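PDB 4ACY: endo-alpha-mannosidase from Bacteroides thetaiotaomicron, which probably hydrolyses internal alpha-mannosidic bonds of mannose-containing glycans, as a glycoside hydrolase of family 99. Local coordinates for residues 170-175 with 217-222; 57-62 with 94-99. All blocks are in the same frame, centred on the assembly; numbering follows the deposited sequence.

Overall arrangement
Both contacts belong to the glycoside hydrolase family 99 fold, a TIM barrel of eight parallel strands in sequential order. Contact 2 comes first along the chain. It joins two parts of the loop-rich connection after strand 42-46, at the C-terminal ends of the strands, where TIM barrels carry their active sites. It may thus lie near the substrate site. Contact 1 follows after contact 2 has closed. It joins an outer helix, 161-175, to the loop leading into barrel strand 223-227, at the other end of the barrel. The centres of the two contacts lie 31 Å apart and their nearest atoms about 12 Å apart, so they do not touch.

Contact 1. Residues 170-175 with 217-222; sequences YIVDTY and NTKYDG
The hydroxyl of Y220 donates a hydrogen bond to the carboxylate of D173, with OH and OD1 2.7 Å apart. OD1 receives it on its syn lone pair, the side of the other carboxylate oxygen. The carboxylate and the phenol ring are turned 62° against each other, and the two side chains cross at about a right angle. K219 adds a second, looser tie to the same oxygen. Its NZ stands 3.4 Å from D173 OD1, a salt bridge with a weak hydrogen bond. A bend in the lysine chain at chi3 (-74°) carries the amine round to the acid. One carboxylate oxygen thus holds both partners, and the positive charge of K219 is likely to favour the ionised form of D173 slightly.

Apolar packing lies deeper. V172 points toward the loop, and its CB meets the edge of the tyrosine ring near the ring plane, 3.6 Å from Y220 CD1. V172 CG1, anti to the backbone N (chi1 171°), reaches out to the K219 carbonyl, 3.7 Å from K219 O. K219 also lies over one face of the Y220 ring, with its CG 3.5 Å above the ring centre. The loop itself is shaped by a type I turn from T218 to D221. An ST turn lies within it, with Y220 N giving its hydrogen to T218 OG1 at 2.9 Å.

Y220 also packs on I168 and Q169, one turn earlier in helix 161-175, and T218 touches R165 of that helix. On the inner side, I171 rests on F151 and I153 of strand 148-153. Y175 reaches helix 133-145 through V135, S136 and L139. The contact therefore fastens the loop leading into strand 223-227 to the helix that follows strand 148-153.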
ATOM      1  N   TYR A 170      11.864 -16.434   2.006  1.00 20.89           N
ATOM      2  CA  TYR A 170      10.607 -17.075   2.350  1.00 20.79           C
ATOM      3  C   TYR A 170       9.530 -16.805   1.293  1.00 20.38           C
ATOM      4  O   TYR A 170       8.826 -17.720   0.862  1.00 20.22           O
ATOM      5  CB  TYR A 170      10.088 -16.668   3.741  1.00 21.78           C
ATOM      6  CG  TYR A 170       8.800 -17.400   4.052  1.00 22.49           C
ATOM      7  CD1 TYR A 170       8.819 -18.675   4.631  1.00 22.82           C
ATOM      8  CD2 TYR A 170       7.560 -16.855   3.697  1.00 22.64           C
ATOM      9  CE1 TYR A 170       7.637 -19.359   4.879  1.00 23.23           C
ATOM     10  CE2 TYR A 170       6.381 -17.537   3.939  1.00 23.32           C
ATOM     11  CZ  TYR A 170       6.426 -18.787   4.530  1.00 23.08           C
ATOM     12  OH  TYR A 170       5.251 -19.454   4.755  1.00 24.02           O
ATOM     13  N   ILE A 171       9.412 -15.545   0.887  1.00 19.78           N
ATOM     14  CA  ILE A 171       8.375 -15.133  -0.050  1.00 19.31           C
ATOM     15  C   ILE A 171       8.578 -15.816  -1.408  1.00 19.80           C
ATOM     16  O   ILE A 171       7.642 -16.385  -1.967  1.00 19.86           O
ATOM     17  CB  ILE A 171       8.331 -13.593  -0.180  1.00 18.57           C
ATOM     18  CG1 ILE A 171       7.721 -12.983   1.098  1.00 18.45           C
ATOM     19  CG2 ILE A 171       7.558 -13.154  -1.429  1.00 18.68           C
ATOM     20  CD1 ILE A 171       7.958 -11.474   1.261  1.00 17.82           C
ATOM     21  N   VAL A 172       9.807 -15.767  -1.918  1.00 20.47           N
ATOM     22  CA  VAL A 172      10.130 -16.381  -3.211  1.00 20.66           C
ATOM     23  C   VAL A 172       9.972 -17.910  -3.157  1.00 21.72           C
ATOM     24  O   VAL A 172       9.384 -18.501  -4.056  1.00 21.27           O
ATOM     25  CB  VAL A 172      11.542 -15.977  -3.713  1.00 20.80           C
ATOM     26  CG1 VAL A 172      11.954 -16.781  -4.947  1.00 20.63           C
ATOM     27  CG2 VAL A 172      11.601 -14.471  -4.037  1.00 20.11           C
ATOM     28  N   ASP A 173      10.471 -18.542  -2.098  1.00 22.76           N
ATOM     29  CA  ASP A 173      10.361 -20.006  -1.972  1.00 24.09           C
ATOM     30  C   ASP A 173       8.934 -20.484  -1.834  1.00 24.04           C
ATOM     31  O   ASP A 173       8.568 -21.527  -2.364  1.00 25.07           O
ATOM     32  CB  ASP A 173      11.168 -20.524  -0.776  1.00 25.11           C
ATOM     33  CG  ASP A 173      12.663 -20.446  -0.995  1.00 26.58           C
ATOM     34  OD1 ASP A 173      13.111 -20.222  -2.137  1.00 27.50           O
ATOM     35  OD2 ASP A 173      13.402 -20.597  -0.004  1.00 28.06           O
ATOM     36  N   THR A 174       8.124 -19.734  -1.103  1.00 23.38           N
ATOM     37  CA  THR A 174       6.774 -20.169  -0.800  1.00 23.07           C
ATOM     38  C   THR A 174       5.759 -19.778  -1.873  1.00 22.77           C
ATOM     39  O   THR A 174       4.872 -20.561  -2.197  1.00 22.81           O
ATOM     40  CB  THR A 174       6.317 -19.630   0.573  1.00 22.88           C
ATOM     41  OG1 THR A 174       7.337 -19.884   1.550  1.00 22.72           O
ATOM     42  CG2 THR A 174       5.011 -20.269   1.004  1.00 22.78           C
ATOM     43  N   TYR A 175       5.893 -18.575  -2.419  1.00 22.07           N
ATOM     44  CA  TYR A 175       4.893 -18.029  -3.330  1.00 22.09           C
ATOM     45  C   TYR A 175       5.381 -17.840  -4.753  1.00 21.75           C
ATOM     46  O   TYR A 175       4.575 -17.588  -5.643  1.00 21.47           O
ATOM     47  CB  TYR A 175       4.396 -16.677  -2.812  1.00 22.07           C
ATOM     48  CG  TYR A 175       3.943 -16.732  -1.382  1.00 22.66           C
ATOM     49  CD1 TYR A 175       2.921 -17.597  -0.987  1.00 22.47           C
ATOM     50  CD2 TYR A 175       4.538 -15.928  -0.418  1.00 22.80           C
ATOM     51  CE1 TYR A 175       2.498 -17.641   0.324  1.00 22.90           C
ATOM     52  CE2 TYR A 175       4.123 -15.965   0.892  1.00 23.03           C
ATOM     53  CZ  TYR A 175       3.114 -16.824   1.261  1.00 23.25           C
ATOM     54  OH  TYR A 175       2.711 -16.850   2.573  1.00 23.91           O
ATOM     55  N   ASN A 217      21.550 -11.544  -8.726  1.00 20.06           N
ATOM     56  CA  ASN A 217      21.882 -12.682  -9.580  1.00 20.47           C
ATOM     57  C   ASN A 217      21.763 -14.030  -8.888  1.00 20.90           C
ATOM     58  O   ASN A 217      22.355 -15.025  -9.317  1.00 22.37           O
ATOM     59  CB  ASN A 217      23.230 -12.456 -10.266  1.00 20.54           C
ATOM     60  CG  ASN A 217      23.198 -11.244 -11.162  1.00 20.85           C
ATOM     61  OD1 ASN A 217      22.236 -11.036 -11.915  1.00 21.01           O
ATOM     62  ND2 ASN A 217      24.235 -10.427 -11.082  1.00 21.43           N
ATOM     63  N   THR A 218      20.982 -14.046  -7.811  1.00 20.69           N
ATOM     64  CA  THR A 218      20.511 -15.273  -7.201  1.00 20.90           C
ATOM     65  C   THR A 218      19.062 -15.427  -7.627  1.00 20.96           C
ATOM     66  O   THR A 218      18.502 -14.537  -8.265  1.00 21.35           O
ATOM     67  CB  THR A 218      20.569 -15.215  -5.654  1.00 21.07           C
ATOM     68  OG1 THR A 218      19.524 -14.354  -5.169  1.00 20.49           O
ATOM     69  CG2 THR A 218      21.906 -14.695  -5.178  1.00 20.75           C
ATOM     70  N   LYS A 219      18.442 -16.544  -7.263  1.00 21.42           N
ATOM     71  CA  LYS A 219      17.034 -16.755  -7.537  1.00 22.37           C
ATOM     72  C   LYS A 219      16.151 -15.792  -6.721  1.00 22.06           C
ATOM     73  O   LYS A 219      14.937 -15.765  -6.910  1.00 22.54           O
ATOM     74  CB  LYS A 219      16.644 -18.199  -7.218  1.00 23.56           C
ATOM     75  CG  LYS A 219      16.567 -18.491  -5.723  1.00 25.18           C
ATOM     76  CD  LYS A 219      16.044 -19.895  -5.441  1.00 26.27           C
ATOM     77  CE  LYS A 219      14.539 -20.013  -5.697  1.00 27.72           C
ATOM     78  NZ  LYS A 219      14.060 -21.347  -5.228  1.00 29.31           N
ATOM     79  N   TYR A 220      16.780 -15.037  -5.819  1.00 21.99           N
ATOM     80  CA  TYR A 220      16.079 -14.098  -4.915  1.00 21.68           C
ATOM     81  C   TYR A 220      16.190 -12.647  -5.380  1.00 21.44           C
ATOM     82  O   TYR A 220      15.854 -11.695  -4.642  1.00 21.68           O
ATOM     83  CB  TYR A 220      16.582 -14.270  -3.475  1.00 22.06           C
ATOM     84  CG  TYR A 220      16.361 -15.672  -2.997  1.00 22.32           C
ATOM     85  CD1 TYR A 220      15.075 -16.202  -2.928  1.00 22.62           C
ATOM     86  CD2 TYR A 220      17.437 -16.496  -2.667  1.00 23.12           C
ATOM     87  CE1 TYR A 220      14.853 -17.516  -2.523  1.00 23.40           C
ATOM     88  CE2 TYR A 220      17.227 -17.812  -2.255  1.00 23.41           C
ATOM     89  CZ  TYR A 220      15.936 -18.312  -2.188  1.00 23.62           C
ATOM     90  OH  TYR A 220      15.725 -19.611  -1.780  1.00 25.14           O
ATOM     91  N   ASP A 221      16.655 -12.464  -6.616  1.00 20.02           N
ATOM     92  CA  ASP A 221      16.808 -11.129  -7.161  1.00 20.05           C
ATOM     93  C   ASP A 221      15.433 -10.588  -7.559  1.00 19.97           C
ATOM     94  O   ASP A 221      14.458 -11.337  -7.660  1.00 21.10           O
ATOM     95  CB  ASP A 221      17.760 -11.136  -8.376  1.00 20.00           C
ATOM     96  CG  ASP A 221      18.458  -9.810  -8.576  1.00 20.39           C
ATOM     97  OD1 ASP A 221      18.049  -8.805  -7.955  1.00 20.39           O
ATOM     98  OD2 ASP A 221      19.425  -9.754  -9.357  1.00 19.84           O
ATOM     99  N   GLY A 222      15.363  -9.289  -7.792  1.00 19.78           N
ATOM    100  CA  GLY A 222      14.112  -8.667  -8.195  1.00 19.42           C
ATOM    101  C   GLY A 222      14.282  -7.172  -8.219  1.00 18.97           C
ATOM    102  O   GLY A 222      15.391  -6.668  -8.362  1.00 18.98           O
TER

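Contact 2. Residues 57-62 with 94-99; sequences GEMKHW and LGTYSS
The indole of W62 has T96 CA over one face and the Y97 carbonyl oxygen at its edge. T96 CA makes a CH-pi contact with the five-membered ring, 3.7 Å from its centroid. At the edge, W62 NE1 donates to Y97 O at 2.8 Å. The bond is nearly straight (172°) and lies in the indole plane. T96 centres an inverse gamma turn that leads into this carbonyl. The benzo edge meets the face of Y97 in an edge-to-face pair (planes at 78°), with W62 CZ2 3.7 Å above the ring centre. Y97 CG sits between its backbone N and carbonyl carbon (chi1 60°), which turns the ring's face to that edge. An alanine in place of W62 would probably leave the Y97 carbonyl without its donor and open a gap beside the tyrosine ring. M59, modelled as selenomethionine, bends at chi2 and brings CE to 3.5 Å from T96 OG1.

Y50 stacks on W62, and the Y97 hydroxyl bonds to E337 and N328. Y97 also packs on I104 and H108 of helix 102-115. The contact joins the loops after helix 53-56 and before helix 102-115, in the connection following strand 42-46.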
ATOM      1  N   GLY A  57     -11.856 -15.509  15.860  1.00 27.16           N
ATOM      2  CA  GLY A  57     -12.055 -15.649  17.298  1.00 28.78           C
ATOM      3  C   GLY A  57     -11.866 -14.381  18.111  1.00 29.66           C
ATOM      4  O   GLY A  57     -12.106 -14.379  19.319  1.00 30.89           O
ATOM      5  N   GLU A  58     -11.418 -13.306  17.467  1.00 28.65           N
ATOM      6  CA  GLU A  58     -11.289 -12.001  18.125  1.00 28.60           C
ATOM      7  C   GLU A  58     -11.279 -10.915  17.055  1.00 27.01           C
ATOM      8  O   GLU A  58     -10.966 -11.207  15.893  1.00 26.86           O
ATOM      9  CB  GLU A  58      -9.999 -11.931  18.956  1.00 31.35           C
ATOM     10  CG  GLU A  58      -8.715 -11.874  18.105  1.00 33.41           C
ATOM     11  CD  GLU A  58      -7.452 -12.231  18.872  1.00 35.89           C
ATOM     12  OE1 GLU A  58      -7.398 -12.006  20.105  1.00 38.04           O
ATOM     13  OE2 GLU A  58      -6.504 -12.739  18.227  1.00 36.95           O
HETATM   14  N   MSE A  59     -11.635  -9.685  17.430  1.00 24.80           N
HETATM   15  CA  MSE A  59     -11.456  -8.537  16.525  1.00 23.56           C
HETATM   16  C   MSE A  59      -9.965  -8.313  16.355  1.00 22.97           C
HETATM   17  O   MSE A  59      -9.206  -8.376  17.323  1.00 22.40           O
HETATM   18  CB  MSE A  59     -12.060  -7.239  17.076  1.00 23.89           C
HETATM   19  CG  MSE A  59     -13.543  -7.082  16.912  1.00 24.01           C
HETATM   20 SE   MSE A  59     -14.156  -7.148  15.064  1.00 22.96          SE
HETATM   21  CE  MSE A  59     -16.096  -7.159  15.426  1.00 24.18           C
ATOM     22  N   LYS A  60      -9.553  -8.072  15.120  1.00 22.34           N
ATOM     23  CA  LYS A  60      -8.181  -7.684  14.836  1.00 21.89           C
ATOM     24  C   LYS A  60      -8.225  -6.448  13.967  1.00 20.03           C
ATOM     25  O   LYS A  60      -8.885  -6.418  12.933  1.00 19.58           O
ATOM     26  CB  LYS A  60      -7.421  -8.811  14.133  1.00 23.49           C
ATOM     27  CG  LYS A  60      -7.300 -10.083  14.933  1.00 25.65           C
ATOM     28  CD  LYS A  60      -6.483 -11.114  14.160  1.00 27.46           C
ATOM     29  CE  LYS A  60      -6.364 -12.430  14.930  1.00 29.24           C
ATOM     30  NZ  LYS A  60      -6.053 -13.576  14.005  1.00 31.94           N
ATOM     31  N   HIS A  61      -7.517  -5.416  14.405  1.00 19.32           N
ATOM     32  CA  HIS A  61      -7.444  -4.124  13.703  1.00 18.43           C
ATOM     33  C   HIS A  61      -8.691  -3.228  13.719  1.00 18.26           C
ATOM     34  O   HIS A  61      -8.567  -1.999  13.830  1.00 17.76           O
ATOM     35  CB  HIS A  61      -6.840  -4.269  12.301  1.00 18.23           C
ATOM     36  CG  HIS A  61      -5.347  -4.183  12.302  1.00 18.36           C
ATOM     37  ND1 HIS A  61      -4.673  -3.011  12.036  1.00 18.03           N
ATOM     38  CD2 HIS A  61      -4.400  -5.109  12.593  1.00 18.48           C
ATOM     39  CE1 HIS A  61      -3.370  -3.223  12.145  1.00 18.45           C
ATOM     40  NE2 HIS A  61      -3.177  -4.486  12.482  1.00 18.70           N
ATOM     41  N   TRP A  62      -9.883  -3.814  13.606  1.00 17.28           N
ATOM     42  CA  TRP A  62     -11.099  -3.029  13.817  1.00 18.12           C
ATOM     43  C   TRP A  62     -11.119  -2.534  15.255  1.00 18.77           C
ATOM     44  O   TRP A  62     -11.679  -1.478  15.545  1.00 19.23           O
ATOM     45  CB  TRP A  62     -12.363  -3.840  13.496  1.00 16.35           C
ATOM     46  CG  TRP A  62     -12.339  -4.432  12.126  1.00 16.08           C
ATOM     47  CD1 TRP A  62     -12.355  -5.766  11.808  1.00 15.89           C
ATOM     48  CD2 TRP A  62     -12.301  -3.724  10.874  1.00 15.26           C
ATOM     49  NE1 TRP A  62     -12.326  -5.925  10.447  1.00 15.53           N
ATOM     50  CE2 TRP A  62     -12.278  -4.695   9.850  1.00 15.05           C
ATOM     51  CE3 TRP A  62     -12.245  -2.366  10.521  1.00 15.50           C
ATOM     52  CZ2 TRP A  62     -12.242  -4.359   8.496  1.00 15.24           C
ATOM     53  CZ3 TRP A  62     -12.210  -2.024   9.174  1.00 15.26           C
ATOM     54  CH2 TRP A  62     -12.191  -3.022   8.171  1.00 15.10           C
ATOM     55  N   LEU A  94     -18.339  -3.989   3.548  1.00 18.10           N
ATOM     56  CA  LEU A  94     -18.226  -5.388   3.982  1.00 18.28           C
ATOM     57  C   LEU A  94     -18.172  -5.573   5.507  1.00 18.58           C
ATOM     58  O   LEU A  94     -17.971  -6.682   6.012  1.00 19.09           O
ATOM     59  CB  LEU A  94     -17.048  -6.073   3.271  1.00 18.41           C
ATOM     60  CG  LEU A  94     -17.163  -6.132   1.748  1.00 19.31           C
ATOM     61  CD1 LEU A  94     -15.937  -6.804   1.169  1.00 18.78           C
ATOM     62  CD2 LEU A  94     -18.407  -6.904   1.305  1.00 19.55           C
ATOM     63  N   GLY A  95     -18.370  -4.479   6.234  1.00 18.38           N
ATOM     64  CA  GLY A  95     -18.413  -4.499   7.690  1.00 18.43           C
ATOM     65  C   GLY A  95     -17.060  -4.759   8.311  1.00 18.78           C
ATOM     66  O   GLY A  95     -16.023  -4.465   7.698  1.00 19.44           O
ATOM     67  N   THR A  96     -17.078  -5.317   9.516  1.00 18.90           N
ATOM     68  CA  THR A  96     -15.848  -5.683  10.232  1.00 18.55           C
ATOM     69  C   THR A  96     -15.382  -7.026   9.736  1.00 18.17           C
ATOM     70  O   THR A  96     -15.496  -8.046  10.418  1.00 19.29           O
ATOM     71  CB  THR A  96     -16.029  -5.689  11.772  1.00 18.98           C
ATOM     72  OG1 THR A  96     -17.191  -6.474  12.138  1.00 19.10           O
ATOM     73  CG2 THR A  96     -16.184  -4.274  12.266  1.00 19.29           C
ATOM     74  N   TYR A  97     -14.865  -7.023   8.513  1.00 17.93           N
ATOM     75  CA  TYR A  97     -14.539  -8.263   7.846  1.00 17.84           C
ATOM     76  C   TYR A  97     -13.243  -8.898   8.294  1.00 18.35           C
ATOM     77  O   TYR A  97     -12.388  -8.244   8.895  1.00 18.31           O
ATOM     78  CB  TYR A  97     -14.511  -8.075   6.344  1.00 17.14           C
ATOM     79  CG  TYR A  97     -13.509  -7.070   5.790  1.00 17.04           C
ATOM     80  CD1 TYR A  97     -12.153  -7.411   5.638  1.00 16.86           C
ATOM     81  CD2 TYR A  97     -13.931  -5.826   5.323  1.00 16.87           C
ATOM     82  CE1 TYR A  97     -11.248  -6.516   5.074  1.00 16.66           C
ATOM     83  CE2 TYR A  97     -13.035  -4.934   4.741  1.00 16.69           C
ATOM     84  CZ  TYR A  97     -11.696  -5.289   4.621  1.00 16.80           C
ATOM     85  OH  TYR A  97     -10.821  -4.394   4.039  1.00 16.35           O
ATOM     86  N   SER A  98     -13.096 -10.182   7.981  1.00 18.67           N
ATOM     87  CA  SER A  98     -11.832 -10.871   8.224  1.00 19.05           C
ATOM     88  C   SER A  98     -11.038 -11.024   6.934  1.00 18.89           C
ATOM     89  O   SER A  98     -11.567 -11.455   5.909  1.00 18.95           O
ATOM     90  CB  SER A  98     -12.042 -12.261   8.794  1.00 19.53           C
ATOM     91  OG  SER A  98     -10.803 -12.970   8.824  1.00 20.24           O
ATOM     92  N   SER A  99      -9.749 -10.722   7.016  1.00 19.32           N
ATOM     93  CA  SER A  99      -8.832 -10.927   5.898  1.00 19.10           C
ATOM     94  C   SER A  99      -8.637 -12.414   5.598  1.00 20.09           C
ATOM     95  O   SER A  99      -8.145 -12.775   4.529  1.00 19.90           O
ATOM     96  CB  SER A  99      -7.483 -10.280   6.221  1.00 18.71           C
ATOM     97  OG  SER A  99      -7.604  -8.870   6.335  1.00 17.45           O
TER